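Local coordinates for protein monomethylamine methyltransferase mtmB1 (Methanosarcina barkeri, PDB 1NTH) that catalyses transfer of the methyl group of monomethylamine to the corrinoid cofactor of its partner protein MtmC, a step of methanogenesis from methylamine, at residues K407-S410 and L411-K414; A383-M386 and G387-R391; I354-A358 and S359-I363; C319-I322 and S323-D327; V143-S146 and Y147-K151. All coordinates share one frame; numbering follows the deposited sequence. Where two conformers were deposited one is given.

All five contacts are local, each made between successive turns or at the end of a helix of the TIM-barrel chain. Their order along the chain is interaction 5, 4, 3, 2 and then 1. Interaction 3, where helix 343-359 runs out toward strand 363-366, is a hub: its centre lies about 12 Å from those of interactions 2 and 4, and it packs on both. It also touches interaction 1, Leu-408 CD2 meeting Ile-354 CD1 at 3.7 Å. Interaction 5 joins interaction 2 by a 2.8 Å salt bridge from Glu-150 OE1 to Arg-384 NE. Interactions 2 and 5 both reach a second subunit, so these two lie at a subunit interface of the hexamer.

Interaction 1: residues K407-S410 and L411-K414; sequences KLVS and LYEK
The ring of Tyr-412 folds back over Val-409, whose carbonyl O stands 3.9 Å above the ring plane, over its centre. Val-409 CA lies 4.2 Å from the ring centroid and 22° off the normal, which qualifies as a CH-pi contact. The fold-back follows from chi1 of 64°, which sets CG of Tyr-412 between its backbone N and carbonyl carbon; the hydroxyl then bonds to Asn-307 O. Glu-413 adopts the same kind of first torsion, and its extended chain crosses Val-409 at about a right angle, OE1 coming 3.6 Å from CG1. Its OE2 forms a salt bridge with Arg-309. Leu-411 and Leu-408 meet through their CD1 methyls at 4.2 Å. Replacing Tyr-412 with an alanine would probably open a gap over Val-409 and leave Asn-307 O without its hydroxyl partner. In the backbone, Val-409 O accepts from Tyr-412 N at 3.2 Å, well above the carbonyl plane, and from Glu-413 N at 2.9 Å, nearly in line with C=O. Water 1 joins Ser-410 O to Lys-414 N. Such mixed i+3 and i+4 bonding is typical of a helix running out, here at the end of helix 398-410, packed against helices 309-325 and 343-359.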
loop_
_atom_site.group_PDB
_atom_site.type_symbol
_atom_site.label_atom_id
_atom_site.label_comp_id
_atom_site.label_asym_id
_atom_site.label_seq_id
_atom_site.Cartn_x
_atom_site.Cartn_y
_atom_site.Cartn_z
ATOM N N LYS A 407 27.652 -21.596 39.932
ATOM C CA LYS A 407 28.651 -22.536 39.430
ATOM C C LYS A 407 29.193 -22.127 38.066
ATOM O O LYS A 407 30.391 -22.243 37.803
ATOM C CB LYS A 407 28.056 -23.941 39.319
ATOM C CG LYS A 407 27.628 -24.561 40.636
ATOM C CD LYS A 407 27.051 -25.947 40.403
ATOM C CE LYS A 407 26.590 -26.586 41.703
ATOM N NZ LYS A 407 25.991 -27.932 41.465
ATOM N N LEU A 408 28.304 -21.654 37.198
ATOM C CA LEU A 408 28.695 -21.250 35.854
ATOM C C LEU A 408 29.592 -20.022 35.841
ATOM O O LEU A 408 30.644 -20.020 35.202
ATOM C CB LEU A 408 27.449 -20.992 34.999
ATOM C CG LEU A 408 27.683 -20.505 33.565
ATOM C CD1 LEU A 408 28.618 -21.454 32.822
ATOM C CD2 LEU A 408 26.341 -20.405 32.853
ATOM N N VAL A 409 29.182 -18.974 36.547
ATOM C CA VAL A 409 29.974 -17.755 36.581
ATOM C C VAL A 409 31.360 -18.034 37.162
ATOM O O VAL A 409 32.342 -17.407 36.767
ATOM C CB VAL A 409 29.264 -16.658 37.402
ATOM C CG1 VAL A 409 30.146 -15.417 37.496
ATOM C CG2 VAL A 409 27.928 -16.306 36.742
ATOM N N SER A 410 31.437 -18.987 38.086
ATOM C CA SER A 410 32.712 -19.347 38.700
ATOM C C SER A 410 33.669 -19.969 37.689
ATOM O O SER A 410 34.885 -19.964 37.887
ATOM C CB SER A 410 32.490 -20.326 39.857
ATOM O OG SER A 410 31.853 -19.689 40.951
ATOM N N LEU A 411 33.123 -20.500 36.600
ATOM C CA LEU A 411 33.946 -21.128 35.574
ATOM C C LEU A 411 34.737 -20.141 34.720
ATOM O O LEU A 411 35.685 -20.537 34.043
ATOM C CB LEU A 411 33.086 -22.005 34.657
ATOM C CG LEU A 411 32.428 -23.251 35.255
ATOM C CD1 LEU A 411 31.637 -23.973 34.175
ATOM C CD2 LEU A 411 33.492 -24.168 35.836
ATOM N N TYR A 412 34.367 -18.863 34.746
ATOM C CA TYR A 412 35.080 -17.885 33.930
ATOM C C TYR A 412 35.421 -16.554 34.597
ATOM O O TYR A 412 36.240 -15.799 34.076
ATOM C CB TYR A 412 34.288 -17.606 32.636
ATOM C CG TYR A 412 32.925 -16.955 32.837
ATOM C CD1 TYR A 412 32.814 -15.645 33.305
ATOM C CD2 TYR A 412 31.749 -17.653 32.557
ATOM C CE1 TYR A 412 31.565 -15.043 33.489
ATOM C CE2 TYR A 412 30.494 -17.061 32.738
ATOM C CZ TYR A 412 30.411 -15.758 33.203
ATOM O OH TYR A 412 29.176 -15.170 33.383
ATOM N N GLU A 413 34.820 -16.264 35.746
ATOM C CA GLU A 413 35.055 -14.979 36.402
ATOM C C GLU A 413 36.478 -14.686 36.873
ATOM O O GLU A 413 36.770 -13.576 37.312
ATOM C CB GLU A 413 34.069 -14.787 37.560
ATOM C CG GLU A 413 34.345 -15.595 38.810
ATOM C CD GLU A 413 33.245 -15.422 39.844
ATOM O OE1 GLU A 413 32.640 -14.327 39.887
ATOM O OE2 GLU A 413 32.990 -16.368 40.619
ATOM N N LYS A 414 37.369 -15.664 36.770
ATOM C CA LYS A 414 38.752 -15.453 37.181
ATOM C C LYS A 414 39.648 -15.281 35.960
ATOM O O LYS A 414 40.867 -15.159 36.083
ATOM C CB LYS A 414 39.225 -16.638 38.029
ATOM C CG LYS A 414 38.466 -16.825 39.330
ATOM C CD LYS A 414 38.706 -15.670 40.286
ATOM C CE LYS A 414 37.979 -15.888 41.601
ATOM N NZ LYS A 414 38.203 -14.761 42.546
HETATM O O HOH W 1 37.043 -18.820 36.521
#

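Interaction 2: residues A383-M386 and G387-R391; sequences ARMM and GEVAR
Met-385 and Val-389 meet one turn apart on helix 380-393 of this TIM-barrel protein, within a regular alpha-helical ladder. Four i to i+4 backbone bonds make up that ladder: Gly-387 N to Ala-383 O, Glu-388 N to Arg-384 O, Val-389 N to Met-385 O and Ala-390 N to Met-386 O. The middle two are the straightest, each with an N-H...O angle of 164°. The apolar contact is between Met-385 SD and Val-389 CG2, 3.9 Å apart, the two side chains crossing at a slant. Met-385 CG is anti to the backbone N, and the bend at chi2 (62°) brings SD to the valine methyl. Val-389 CG2 also lies 3.1 Å from Met-385 O, evidence of close packing against the carbonyl. Among the charged groups, Arg-384 NE pairs with Glu-150 and its guanidinium reaches Phe-3 and Arg-4 of a second subunit. Glu-388 OE1 bonds to Tyr-444, while OE2 also has a salt bridge to Arg-448. Within 387-391, Arg-391 NH2 donates to Glu-388 OE2 over 3.0 Å, nearly straight; the oxygen lies almost in the guanidinium plane, but is approached on its anti side, 35° out of the carboxylate plane.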
loop_
_atom_site.group_PDB
_atom_site.type_symbol
_atom_site.label_atom_id
_atom_site.label_comp_id
_atom_site.label_asym_id
_atom_site.label_seq_id
_atom_site.Cartn_x
_atom_site.Cartn_y
_atom_site.Cartn_z
ATOM N N ALA A 383 24.405 -16.342 19.002
ATOM C CA ALA A 383 22.971 -16.134 19.171
ATOM C C ALA A 383 22.262 -17.481 19.284
ATOM O O ALA A 383 21.249 -17.604 19.974
ATOM C CB ALA A 383 22.409 -15.340 17.991
ATOM N N ARG A 384 22.785 -18.494 18.597
ATOM C CA ARG A 384 22.182 -19.818 18.669
ATOM C C ARG A 384 22.278 -20.333 20.106
ATOM O O ARG A 384 21.317 -20.880 20.644
ATOM C CB ARG A 384 22.895 -20.799 17.731
ATOM C CG ARG A 384 22.294 -22.200 17.767
ATOM C CD ARG A 384 23.216 -23.237 17.145
ATOM N NE ARG A 384 23.437 -23.015 15.720
ATOM C CZ ARG A 384 24.181 -23.804 14.952
ATOM N NH1 ARG A 384 24.774 -24.870 15.477
ATOM N NH2 ARG A 384 24.333 -23.532 13.663
ATOM N N MET A 385 23.442 -20.154 20.728
ATOM C CA MET A 385 23.625 -20.611 22.099
ATOM C C MET A 385 22.705 -19.828 23.029
ATOM O O MET A 385 22.076 -20.397 23.923
ATOM C CB MET A 385 25.079 -20.431 22.537
ATOM C CG MET A 385 25.375 -20.985 23.930
ATOM S SD MET A 385 25.108 -22.778 24.059
ATOM C CE MET A 385 26.679 -23.384 23.458
ATOM N N MET A 386 22.628 -18.518 22.810
ATOM C CA MET A 386 21.778 -17.654 23.620
ATOM C C MET A 386 20.345 -18.187 23.579
ATOM O O MET A 386 19.675 -18.276 24.610
ATOM C CB MET A 386 21.841 -16.217 23.079
ATOM C CG MET A 386 21.025 -15.194 23.855
ATOM S SD MET A 386 21.252 -13.506 23.220
ATOM C CE MET A 386 20.273 -13.564 21.716
ATOM N N GLY A 387 19.896 -18.569 22.386
ATOM C CA GLY A 387 18.549 -19.090 22.227
ATOM C C GLY A 387 18.324 -20.468 22.826
ATOM O O GLY A 387 17.303 -20.704 23.470
ATOM N N GLU A 388 19.264 -21.386 22.616
ATOM C CA GLU A 388 19.120 -22.736 23.162
ATOM C C GLU A 388 19.106 -22.712 24.684
ATOM O O GLU A 388 18.344 -23.439 25.324
ATOM C CB GLU A 388 20.257 -23.642 22.683
ATOM C CG GLU A 388 20.104 -24.120 21.251
ATOM C CD GLU A 388 20.649 -25.522 21.053
ATOM O OE1 GLU A 388 21.883 -25.682 20.940
ATOM O OE2 GLU A 388 19.832 -26.469 21.026
ATOM N N VAL A 389 19.955 -21.870 25.259
ATOM C CA VAL A 389 20.036 -21.752 26.705
ATOM C C VAL A 389 18.748 -21.152 27.262
ATOM O O VAL A 389 18.291 -21.539 28.339
ATOM C CB VAL A 389 21.251 -20.895 27.117
ATOM C CG1 VAL A 389 21.212 -20.608 28.612
ATOM C CG2 VAL A 389 22.540 -21.636 26.764
ATOM N N ALA A 390 18.153 -20.216 26.526
ATOM C CA ALA A 390 16.906 -19.604 26.972
ATOM C C ALA A 390 15.813 -20.672 27.028
ATOM O O ALA A 390 15.020 -20.715 27.969
ATOM C CB ALA A 390 16.497 -18.476 26.023
ATOM N N ARG A 391 15.773 -21.534 26.017
ATOM C CA ARG A 391 14.779 -22.600 25.980
ATOM C C ARG A 391 14.974 -23.534 27.173
ATOM O O ARG A 391 14.012 -23.917 27.837
ATOM C CB ARG A 391 14.899 -23.409 24.686
ATOM C CG ARG A 391 13.863 -24.518 24.573
ATOM C CD ARG A 391 14.106 -25.409 23.359
ATOM N NE ARG A 391 15.334 -26.185 23.484
ATOM C CZ ARG A 391 16.422 -25.993 22.744
ATOM N NH1 ARG A 391 16.440 -25.043 21.819
ATOM N NH2 ARG A 391 17.492 -26.754 22.931
#

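Interaction 3: residues I354-A358 and S359-I363; sequences ITDTA and SGREI
Arg-361 leans back on the last turn of helix 343-359, against Asp-356. Its CB lies 3.3 Å from Asp-356 O, the carbonyl that also accepts Arg-361 N at 3.0 Å. CG follows, 3.7 Å from Asp-356 CB. A bend at chi2 (-72°) then turns the chain, so that NE meets water 2 at the edge of the guanidinium, in its plane. Carboxylate and guanidinium are nearly perpendicular, 86° apart, and Asp-356 OD1 remains 4.2 Å from NE, beyond a salt bridge; water 2 joins them by donating to OD1 while accepting from NE. OD1 also accepts from Asn-332 ND2. At the tip, NH2 forms a salt bridge with Asp-296 and NH1 bonds to His-282. Water 2 also donates to Ser-359 OG. That hydroxyl donates a hydrogen bond to Thr-355 O at 2.8 Å, while Ser-359 N reaches the same oxygen from the opposite face of the carbonyl plane. In this Schellman motif Arg-361 N bonds to Asp-356 O and Gly-360 N, weakly, to Thr-357 O, round a positive phi of 104° at Gly-360. A CB at these angles would jam against the preceding carbonyl. The motif ends helix 343-359 and leads into strand 363-366 of the parallel barrel sheet, with helix 380-393 packing on Thr-357 and helix 309-325 on Ser-359 and Arg-361.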
loop_
_atom_site.group_PDB
_atom_site.type_symbol
_atom_site.label_atom_id
_atom_site.label_comp_id
_atom_site.label_asym_id
_atom_site.label_seq_id
_atom_site.Cartn_x
_atom_site.Cartn_y
_atom_site.Cartn_z
ATOM N N ILE A 354 20.667 -17.380 30.890
ATOM C CA ILE A 354 20.007 -18.048 32.005
ATOM C C ILE A 354 19.401 -16.988 32.926
ATOM O O ILE A 354 18.235 -17.073 33.310
ATOM C CB ILE A 354 21.008 -18.912 32.811
ATOM C CG1 ILE A 354 21.457 -20.106 31.967
ATOM C CG2 ILE A 354 20.377 -19.363 34.126
ATOM C CD1 ILE A 354 22.633 -20.877 32.563
ATOM N N THR A 355 20.200 -15.980 33.258
ATOM C CA THR A 355 19.759 -14.902 34.134
ATOM C C THR A 355 18.578 -14.125 33.554
ATOM O O THR A 355 17.577 -13.903 34.237
ATOM C CB THR A 355 20.908 -13.913 34.403
ATOM O OG1 THR A 355 22.026 -14.623 34.955
ATOM C CG2 THR A 355 20.467 -12.824 35.374
ATOM N N ASP A 356 18.700 -13.713 32.295
ATOM C CA ASP A 356 17.644 -12.947 31.638
ATOM C C ASP A 356 16.343 -13.730 31.487
ATOM O O ASP A 356 15.256 -13.202 31.722
ATOM C CB ASP A 356 18.107 -12.471 30.258
ATOM C CG ASP A 356 19.199 -11.420 30.338
ATOM O OD1 ASP A 356 19.308 -10.753 31.393
ATOM O OD2 ASP A 356 19.934 -11.250 29.342
ATOM N N THR A 357 16.454 -14.988 31.084
ATOM C CA THR A 357 15.275 -15.825 30.908
ATOM C C THR A 357 14.552 -16.053 32.233
ATOM O O THR A 357 13.343 -15.833 32.342
ATOM C CB THR A 357 15.661 -17.186 30.290
ATOM O OG1 THR A 357 16.264 -16.969 29.009
ATOM C CG2 THR A 357 14.434 -18.073 30.128
ATOM N N ALA A 358 15.289 -16.477 33.254
ATOM C CA ALA A 358 14.678 -16.738 34.551
ATOM C C ALA A 358 14.160 -15.484 35.250
ATOM O O ALA A 358 13.167 -15.547 35.972
ATOM C CB ALA A 358 15.669 -17.460 35.450
ATOM N N SER A 359 14.816 -14.347 35.034
ATOM C CA SER A 359 14.391 -13.110 35.688
ATOM C C SER A 359 13.165 -12.467 35.047
ATOM O O SER A 359 12.604 -11.520 35.594
ATOM C CB SER A 359 15.548 -12.099 35.741
ATOM O OG SER A 359 15.922 -11.641 34.453
ATOM N N GLY A 360 12.757 -12.967 33.883
ATOM C CA GLY A 360 11.570 -12.431 33.235
ATOM C C GLY A 360 11.717 -11.500 32.042
ATOM O O GLY A 360 10.760 -10.818 31.688
ATOM N N ARG A 361 12.889 -11.456 31.414
ATOM C CA ARG A 361 13.078 -10.580 30.256
ATOM C C ARG A 361 12.233 -11.072 29.088
ATOM O O ARG A 361 12.103 -12.277 28.877
ATOM C CB ARG A 361 14.545 -10.557 29.816
ATOM C CG ARG A 361 15.507 -9.933 30.811
ATOM C CD ARG A 361 15.360 -8.420 30.892
ATOM N NE ARG A 361 16.259 -7.873 31.906
ATOM C CZ ARG A 361 16.307 -6.597 32.272
ATOM N NH1 ARG A 361 15.509 -5.701 31.705
ATOM N NH2 ARG A 361 17.144 -6.218 33.230
ATOM N N GLU A 362 11.661 -10.142 28.331
ATOM C CA GLU A 362 10.852 -10.518 27.178
ATOM C C GLU A 362 11.716 -10.675 25.933
ATOM O O GLU A 362 11.387 -11.454 25.039
ATOM C CB GLU A 362 9.773 -9.468 26.899
ATOM C CG GLU A 362 8.569 -9.504 27.829
ATOM C CD GLU A 362 8.847 -8.951 29.213
ATOM O OE1 GLU A 362 9.687 -8.034 29.341
ATOM O OE2 GLU A 362 8.206 -9.420 30.175
ATOM N N ILE A 363 12.819 -9.934 25.876
ATOM C CA ILE A 363 13.709 -9.976 24.723
ATOM C C ILE A 363 15.185 -10.093 25.108
ATOM O O ILE A 363 15.646 -9.436 26.042
ATOM C CB ILE A 363 13.538 -8.700 23.862
ATOM C CG1 ILE A 363 12.090 -8.597 23.362
ATOM C CG2 ILE A 363 14.513 -8.724 22.689
ATOM C CD1 ILE A 363 11.774 -7.283 22.654
HETATM O O HOH W 2 17.784 -9.730 33.440
#

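Interaction 4: residues C319-I322 and S323-D327; sequences CATI and SEFTD
Ile-322 O is gripped twice by Thr-326, at 2.7 Å by OG1 and at 3.0 Å by N. The two donors approach from opposite faces of the carbonyl plane, each tilted about 30° from it, and together they fasten the end of helix 309-325, the helix of a beta-alpha-beta unit between strands 293-300 and 330-333 of the TIM barrel. Thr-326 is the first residue to leave helical angles. Its OG1 sits between backbone N and carbonyl carbon (chi1 79°), which turns the hydroxyl back to the helix; the same oxygen accepts from Ile-328 N. A valine in its place would probably leave Ile-322 O with the backbone donor alone and Ile-328 N without its acceptor, freeing the chain after the helix to shift.

One turn earlier the pattern recurs. Cys-319 O accepts from Ser-323 N and, from the other face, from Ser-323 OG at 2.8 Å; this hydroxyl donor stands 40° out of the carbonyl plane. Glu-324 N and Phe-325 N continue the i to i+4 ladder to Ala-320 O and Thr-321 O. Helix 56-73 packs over this side of the turn, Phe-63 meeting the Phe-325 ring with the planes not far from parallel. Thr-321 CG2 touches Phe-325 CD1 at 3.9 Å. The ring presents its edge to the carbonyl of Thr-321, whose O lies near the ring plane, 3.2 Å from Phe-325 CD1.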
loop_
_atom_site.group_PDB
_atom_site.type_symbol
_atom_site.label_atom_id
_atom_site.label_comp_id
_atom_site.label_asym_id
_atom_site.label_seq_id
_atom_site.Cartn_x
_atom_site.Cartn_y
_atom_site.Cartn_z
ATOM N N CYS A 319 15.038 -6.703 36.614
ATOM C CA CYS A 319 13.981 -7.294 35.801
ATOM C C CYS A 319 12.931 -8.037 36.619
ATOM O O CYS A 319 11.734 -7.909 36.358
ATOM C CB CYS A 319 14.570 -8.242 34.757
ATOM S SG CYS A 319 13.320 -8.850 33.589
ATOM N N ALA A 320 13.365 -8.818 37.605
ATOM C CA ALA A 320 12.411 -9.551 38.428
ATOM C C ALA A 320 11.484 -8.565 39.122
ATOM O O ALA A 320 10.279 -8.790 39.230
ATOM C CB ALA A 320 13.140 -10.403 39.463
ATOM N N THR A 321 12.057 -7.461 39.591
ATOM C CA THR A 321 11.291 -6.438 40.284
ATOM C C THR A 321 10.357 -5.699 39.330
ATOM O O THR A 321 9.189 -5.473 39.644
ATOM C CB THR A 321 12.239 -5.448 40.977
ATOM O OG1 THR A 321 13.049 -6.170 41.914
ATOM C CG2 THR A 321 11.459 -4.373 41.717
ATOM N N ILE A 322 10.871 -5.322 38.164
ATOM C CA ILE A 322 10.051 -4.632 37.177
ATOM C C ILE A 322 8.922 -5.560 36.713
ATOM O O ILE A 322 7.792 -5.117 36.498
ATOM C CB ILE A 322 10.915 -4.184 35.970
ATOM C CG1 ILE A 322 11.771 -2.975 36.370
ATOM C CG2 ILE A 322 10.028 -3.856 34.766
ATOM C CD1 ILE A 322 10.971 -1.740 36.748
ATOM N N SER A 323 9.223 -6.848 36.581
ATOM C CA SER A 323 8.219 -7.821 36.144
ATOM C C SER A 323 7.144 -8.033 37.201
ATOM O O SER A 323 5.972 -8.238 36.883
ATOM C CB SER A 323 8.877 -9.167 35.832
ATOM O OG SER A 323 9.793 -9.050 34.760
ATOM N N GLU A 324 7.549 -7.978 38.463
ATOM C CA GLU A 324 6.627 -8.183 39.567
ATOM C C GLU A 324 5.671 -7.022 39.817
ATOM O O GLU A 324 4.479 -7.235 40.045
ATOM C CB GLU A 324 7.413 -8.467 40.852
ATOM C CG GLU A 324 6.544 -8.593 42.101
ATOM C CD GLU A 324 5.771 -9.898 42.154
ATOM O OE1 GLU A 324 4.796 -9.978 42.931
ATOM O OE2 GLU A 324 6.143 -10.845 41.430
ATOM N N PHE A 325 6.183 -5.796 39.753
ATOM C CA PHE A 325 5.365 -4.629 40.051
ATOM C C PHE A 325 4.872 -3.752 38.910
ATOM O O PHE A 325 4.141 -2.792 39.153
ATOM C CB PHE A 325 6.091 -3.765 41.087
ATOM C CG PHE A 325 6.438 -4.513 42.339
ATOM C CD1 PHE A 325 7.700 -5.076 42.503
ATOM C CD2 PHE A 325 5.479 -4.719 43.326
ATOM C CE1 PHE A 325 8.000 -5.841 43.629
ATOM C CE2 PHE A 325 5.768 -5.481 44.456
ATOM C CZ PHE A 325 7.032 -6.044 44.607
ATOM N N THR A 326 5.267 -4.061 37.678
ATOM C CA THR A 326 4.812 -3.280 36.528
ATOM C C THR A 326 4.580 -4.207 35.348
ATOM O O THR A 326 4.874 -5.403 35.412
ATOM C CB THR A 326 5.848 -2.219 36.069
ATOM O OG1 THR A 326 6.874 -2.854 35.296
ATOM C CG2 THR A 326 6.481 -1.523 37.264
ATOM N N ASP A 327 4.055 -3.637 34.270
ATOM C CA ASP A 327 3.802 -4.388 33.052
ATOM C C ASP A 327 4.767 -3.921 31.965
ATOM O O ASP A 327 4.551 -4.162 30.779
ATOM C CB ASP A 327 2.353 -4.185 32.610
ATOM C CG ASP A 327 1.369 -4.917 33.504
ATOM O OD1 ASP A 327 0.204 -4.480 33.590
ATOM O OD2 ASP A 327 1.759 -5.937 34.112
#

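Interaction 5: residues V143-S146 and Y147-K151; sequences VHMS and YALEK
Tyr-147 lays the edge of its ring against the preceding turn: CD1 is 3.2 Å from Val-143 O, and His-144 O also lies near the ring plane. Its CG is anti to the carbonyl carbon (chi1 -63°), which swings the ring back along the helix so that CE1 reaches Val-143 CG1 at 4.2 Å. Beyond the segments, the ring packs on Pro-130 and Ile-156.

Ser-146 is the second main contributor. Its hydroxyl donates to Val-143 O over 2.6 Å, the oxygen that faces the tyrosine edge, and accepts from Gly-380 N. The same OG approaches Tyr-147 CD1 at 3.5 Å. The Ser-146 carbonyl O accepts a hydrogen bond from water 3, which also donates to Glu-150 OE2.

Met-145 supplies the apolar side, its CG meeting Leu-149 CD1 at 4.0 Å; Arg-165 of a third subunit packs on both. In the backbone, His-144 O takes Ala-148 N in its carbonyl plane and Tyr-147 N from well above it, at 58°, while Leu-149 N bonds to Met-145 O.

This mixture of i+3 and i+4 bonds is consistent with helix 140-148 running out hereabouts. The buried Ser-146 hydroxyl has both a donor and an acceptor role filled, and the salt bridge of Glu-150 with Arg-384 probably helps to offset the cost of burying its carboxylate beside a second subunit.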
loop_
_atom_site.group_PDB
_atom_site.type_symbol
_atom_site.label_atom_id
_atom_site.label_comp_id
_atom_site.label_asym_id
_atom_site.label_seq_id
_atom_site.Cartn_x
_atom_site.Cartn_y
_atom_site.Cartn_z
ATOM N N VAL A 143 27.249 -11.574 7.210
ATOM C CA VAL A 143 27.271 -11.613 8.665
ATOM C C VAL A 143 25.861 -11.617 9.244
ATOM O O VAL A 143 25.551 -12.407 10.135
ATOM C CB VAL A 143 28.053 -10.416 9.249
ATOM C CG1 VAL A 143 27.817 -10.315 10.747
ATOM C CG2 VAL A 143 29.544 -10.593 8.970
ATOM N N HIS A 144 24.997 -10.742 8.747
ATOM C CA HIS A 144 23.645 -10.718 9.279
ATOM C C HIS A 144 22.870 -11.959 8.868
ATOM O O HIS A 144 22.007 -12.433 9.609
ATOM C CB HIS A 144 22.920 -9.441 8.858
ATOM C CG HIS A 144 23.427 -8.219 9.559
ATOM N ND1 HIS A 144 24.538 -7.524 9.131
ATOM C CD2 HIS A 144 23.021 -7.616 10.700
ATOM C CE1 HIS A 144 24.794 -6.544 9.981
ATOM N NE2 HIS A 144 23.889 -6.578 10.942
ATOM N N MET A 145 23.190 -12.503 7.698
ATOM C CA MET A 145 22.519 -13.713 7.245
ATOM C C MET A 145 22.810 -14.854 8.212
ATOM O O MET A 145 21.986 -15.750 8.385
ATOM C CB MET A 145 22.963 -14.087 5.826
ATOM C CG MET A 145 21.906 -14.866 5.054
ATOM S SD MET A 145 22.422 -15.393 3.408
ATOM C CE MET A 145 22.896 -13.836 2.663
ATOM N N SER A 146 23.982 -14.830 8.842
ATOM C CA SER A 146 24.339 -15.899 9.768
ATOM C C SER A 146 23.387 -15.963 10.959
ATOM O O SER A 146 23.323 -16.977 11.651
ATOM C CB SER A 146 25.791 -15.758 10.250
ATOM O OG SER A 146 25.940 -14.750 11.235
ATOM N N TYR A 147 22.648 -14.882 11.199
ATOM C CA TYR A 147 21.685 -14.865 12.291
ATOM C C TYR A 147 20.309 -15.252 11.767
ATOM O O TYR A 147 19.598 -16.036 12.398
ATOM C CB TYR A 147 21.604 -13.483 12.943
ATOM C CG TYR A 147 22.894 -13.051 13.591
ATOM C CD1 TYR A 147 23.894 -12.435 12.846
ATOM C CD2 TYR A 147 23.118 -13.269 14.952
ATOM C CE1 TYR A 147 25.090 -12.040 13.438
ATOM C CE2 TYR A 147 24.311 -12.881 15.555
ATOM C CZ TYR A 147 25.290 -12.265 14.792
ATOM O OH TYR A 147 26.460 -11.845 15.382
ATOM N N ALA A 148 19.946 -14.711 10.606
ATOM C CA ALA A 148 18.642 -15.008 10.013
ATOM C C ALA A 148 18.515 -16.488 9.671
ATOM O O ALA A 148 17.421 -17.040 9.700
ATOM C CB ALA A 148 18.425 -14.163 8.762
ATOM N N LEU A 149 19.639 -17.125 9.353
ATOM C CA LEU A 149 19.636 -18.547 9.014
ATOM C C LEU A 149 19.417 -19.444 10.233
ATOM O O LEU A 149 19.140 -20.634 10.089
ATOM C CB LEU A 149 20.951 -18.926 8.321
ATOM C CG LEU A 149 21.113 -18.416 6.885
ATOM C CD1 LEU A 149 22.548 -18.619 6.417
ATOM C CD2 LEU A 149 20.132 -19.143 5.970
ATOM N N GLU A 150 19.548 -18.875 11.428
ATOM C CA GLU A 150 19.347 -19.632 12.663
ATOM C C GLU A 150 17.876 -19.598 13.068
ATOM O O GLU A 150 17.322 -18.525 13.303
ATOM C CB GLU A 150 20.185 -19.029 13.800
ATOM C CG GLU A 150 21.692 -19.174 13.651
ATOM C CD GLU A 150 22.148 -20.622 13.700
ATOM O OE1 GLU A 150 21.507 -21.421 14.417
ATOM O OE2 GLU A 150 23.156 -20.956 13.039
ATOM N N LYS A 151 17.236 -20.761 13.156
ATOM C CA LYS A 151 15.831 -20.799 13.560
ATOM C C LYS A 151 15.640 -20.284 14.984
ATOM O O LYS A 151 14.537 -19.885 15.367
ATOM C CB LYS A 151 15.269 -22.218 13.444
ATOM C CG LYS A 151 14.933 -22.611 12.017
ATOM C CD LYS A 151 14.123 -23.892 11.966
ATOM C CE LYS A 151 13.603 -24.142 10.555
ATOM N NZ LYS A 151 12.727 -25.341 10.496
HETATM O O HOH W 3 24.767 -19.239 11.736
#